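Local atomic coordinates of NAD-dependent aldehyde dehydrogenase (Sinorhizobium meliloti, PDB entry 3U4J), a protein that probably oxidises aldehydes to carboxylic acids with NAD or NADP as electron acceptor, and binds calcium. Residues A[347-352]-A[373-378]. Sequence-based numbering, arbitrary orientation.
Sequences ISEAHA and GERIGR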
loop_
_atom_site.group_PDB
_atom_site.type_symbol
_atom_site.label_atom_id
_atom_site.label_comp_id
_atom_site.label_asym_id
_atom_site.label_seq_id
_atom_site.Cartn_x
_atom_site.Cartn_y
_atom_site.Cartn_z
ATOM N N ILE A 347 -37.708 -11.323 15.546
ATOM C CA ILE A 347 -38.101 -10.042 14.943
ATOM C C ILE A 347 -39.620 -9.936 14.629
ATOM O O ILE A 347 -40.213 -8.845 14.736
ATOM C CB ILE A 347 -37.274 -9.743 13.674
ATOM C CG1 ILE A 347 -37.350 -8.251 13.313
ATOM C CG2 ILE A 347 -37.713 -10.637 12.490
ATOM C CD1 ILE A 347 -36.559 -7.340 14.238
ATOM N N SER A 348 -40.241 -11.060 14.247
ATOM C CA SER A 348 -41.643 -11.023 13.847
ATOM C C SER A 348 -42.298 -12.387 14.046
ATOM O O SER A 348 -41.610 -13.392 14.257
ATOM C CB SER A 348 -41.811 -10.566 12.396
ATOM O OG SER A 348 -41.395 -11.587 11.500
ATOM N N GLU A 349 -43.627 -12.412 14.013
ATOM C CA GLU A 349 -44.336 -13.693 14.122
ATOM C C GLU A 349 -44.024 -14.548 12.883
ATOM O O GLU A 349 -43.800 -15.748 13.008
ATOM C CB GLU A 349 -45.859 -13.465 14.310
ATOM C CG GLU A 349 -46.723 -14.743 14.215
ATOM C CD GLU A 349 -46.639 -15.648 15.450
ATOM O OE1 GLU A 349 -46.666 -15.133 16.587
ATOM O OE2 GLU A 349 -46.567 -16.897 15.281
ATOM N N ALA A 350 -43.977 -13.929 11.701
ATOM C CA ALA A 350 -43.636 -14.671 10.468
ATOM C C ALA A 350 -42.235 -15.286 10.589
ATOM O O ALA A 350 -42.024 -16.461 10.237
ATOM C CB ALA A 350 -43.741 -13.779 9.203
ATOM N N HIS A 351 -41.289 -14.527 11.146
ATOM C CA HIS A 351 -39.941 -15.073 11.297
ATOM C C HIS A 351 -39.894 -16.217 12.309
ATOM O O HIS A 351 -39.270 -17.238 12.041
ATOM C CB HIS A 351 -38.921 -13.988 11.659
ATOM C CG HIS A 351 -37.510 -14.477 11.616
ATOM N ND1 HIS A 351 -36.860 -14.751 10.436
ATOM C CD2 HIS A 351 -36.630 -14.761 12.607
ATOM C CE1 HIS A 351 -35.636 -15.178 10.698
ATOM N NE2 HIS A 351 -35.473 -15.200 12.010
ATOM N N ALA A 352 -40.547 -16.037 13.462
ATOM C CA ALA A 352 -40.617 -17.095 14.478
ATOM C C ALA A 352 -41.214 -18.404 13.903
ATOM O O ALA A 352 -40.714 -19.489 14.186
ATOM C CB ALA A 352 -41.407 -16.618 15.725
ATOM N N GLY A 373 -36.543 -25.901 20.918
ATOM C CA GLY A 373 -37.406 -26.362 19.846
ATOM C C GLY A 373 -38.872 -25.958 19.990
ATOM O O GLY A 373 -39.743 -26.581 19.369
ATOM N N GLU A 374 -39.155 -24.932 20.802
ATOM C CA GLU A 374 -40.513 -24.325 20.855
ATOM C C GLU A 374 -40.450 -22.846 21.198
ATOM O O GLU A 374 -39.458 -22.371 21.743
ATOM C CB GLU A 374 -41.416 -24.976 21.912
ATOM C CG GLU A 374 -41.812 -26.443 21.681
ATOM C CD GLU A 374 -42.814 -26.682 20.529
ATOM O OE1 GLU A 374 -43.534 -25.741 20.106
ATOM O OE2 GLU A 374 -42.882 -27.845 20.060
ATOM N N ARG A 375 -41.540 -22.145 20.891
ATOM C CA ARG A 375 -41.797 -20.791 21.377
ATOM C C ARG A 375 -41.961 -20.758 22.883
ATOM O O ARG A 375 -42.412 -21.728 23.481
ATOM C CB ARG A 375 -43.063 -20.256 20.720
ATOM C CG ARG A 375 -42.867 -19.974 19.263
ATOM C CD ARG A 375 -42.277 -18.574 19.052
ATOM N NE ARG A 375 -43.249 -17.525 19.395
ATOM C CZ ARG A 375 -44.284 -17.184 18.634
ATOM N NH1 ARG A 375 -44.492 -17.789 17.469
ATOM N NH2 ARG A 375 -45.120 -16.239 19.048
ATOM N N ILE A 376 -41.565 -19.649 23.499
ATOM C CA ILE A 376 -41.690 -19.480 24.950
ATOM C C ILE A 376 -42.429 -18.161 25.190
ATOM O O ILE A 376 -42.272 -17.215 24.400
ATOM C CB ILE A 376 -40.290 -19.515 25.650
ATOM C CG1 ILE A 376 -39.972 -20.910 26.186
ATOM C CG2 ILE A 376 -40.258 -18.647 26.871
ATOM C CD1 ILE A 376 -39.520 -21.849 25.179
ATOM N N GLY A 377 -43.247 -18.102 26.247
ATOM C CA GLY A 377 -43.979 -16.870 26.611
ATOM C C GLY A 377 -44.821 -16.316 25.471
ATOM O O GLY A 377 -44.776 -15.117 25.155
ATOM N N ARG A 378 -45.591 -17.200 24.852
ATOM C CA ARG A 378 -46.388 -16.853 23.671
ATOM C C ARG A 378 -47.293 -15.641 23.844
ATOM O O ARG A 378 -47.511 -14.904 22.879
ATOM C CB ARG A 378 -47.239 -18.040 23.215
ATOM C CG ARG A 378 -46.540 -18.965 22.247
ATOM C CD ARG A 378 -47.422 -20.160 21.887
ATOM N NE ARG A 378 -47.076 -20.706 20.574
ATOM C CZ ARG A 378 -47.373 -20.115 19.415
ATOM N NH1 ARG A 378 -48.008 -18.950 19.387
ATOM N NH2 ARG A 378 -47.026 -20.684 18.274
HETATM O O HOH W 1 -43.111 -20.093 16.227
#
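R375 meets E349 in a two-pronged salt bridge and packs against the methyl of A352, tying the first turn of helix 349-364 to the short edge strand 375-376 of the mixed sheet in an aldehyde dehydrogenase fold. The guanidinium grips the carboxylate end-on, one nitrogen to each oxygen. NH2 of R375 donates to OE1 of E349 over 3.1 Å, meeting it on the syn side but tilted out of the carboxylate plane, whereas the straighter bond, 165° at the hydrogen, runs from R375 NH1 to E349 OE2, also 3.1 Å. OE2 is approached from above the carboxylate plane, for the two flat groups are turned 52° against each other rather than lying coplanar. On the E349 side, CG lies anti to the backbone N (chi1 171°) and the chain then bends at chi2, bringing the carboxylate to the arginine; R375 bends twice, at chi2 and chi3, and the two side chains cross at about a right angle. Beside this pair the methyl of A352 points at the strand and packs obliquely against the guanidinium, its CB 3.7 Å from NH1 of R375. L382 touches both E349 and R375, and Y384 of strand 383-390 also lies against R375. E353 brings a second carboxylate close to OE2 of E349, a repulsion that the guanidinium probably offsets. A methionine in place of R375 would probably take away both hydrogen bonds to the carboxylate of E349, leaving it beside that like-charged neighbour and freer to turn. The guanidinium of R378 lies over one face of that of R375, offset toward its rim. At the edge of the R375 group, a water accepts from NH1 at 3.0 Å and donates weakly to the backbone O of A352, 3.2 Å away.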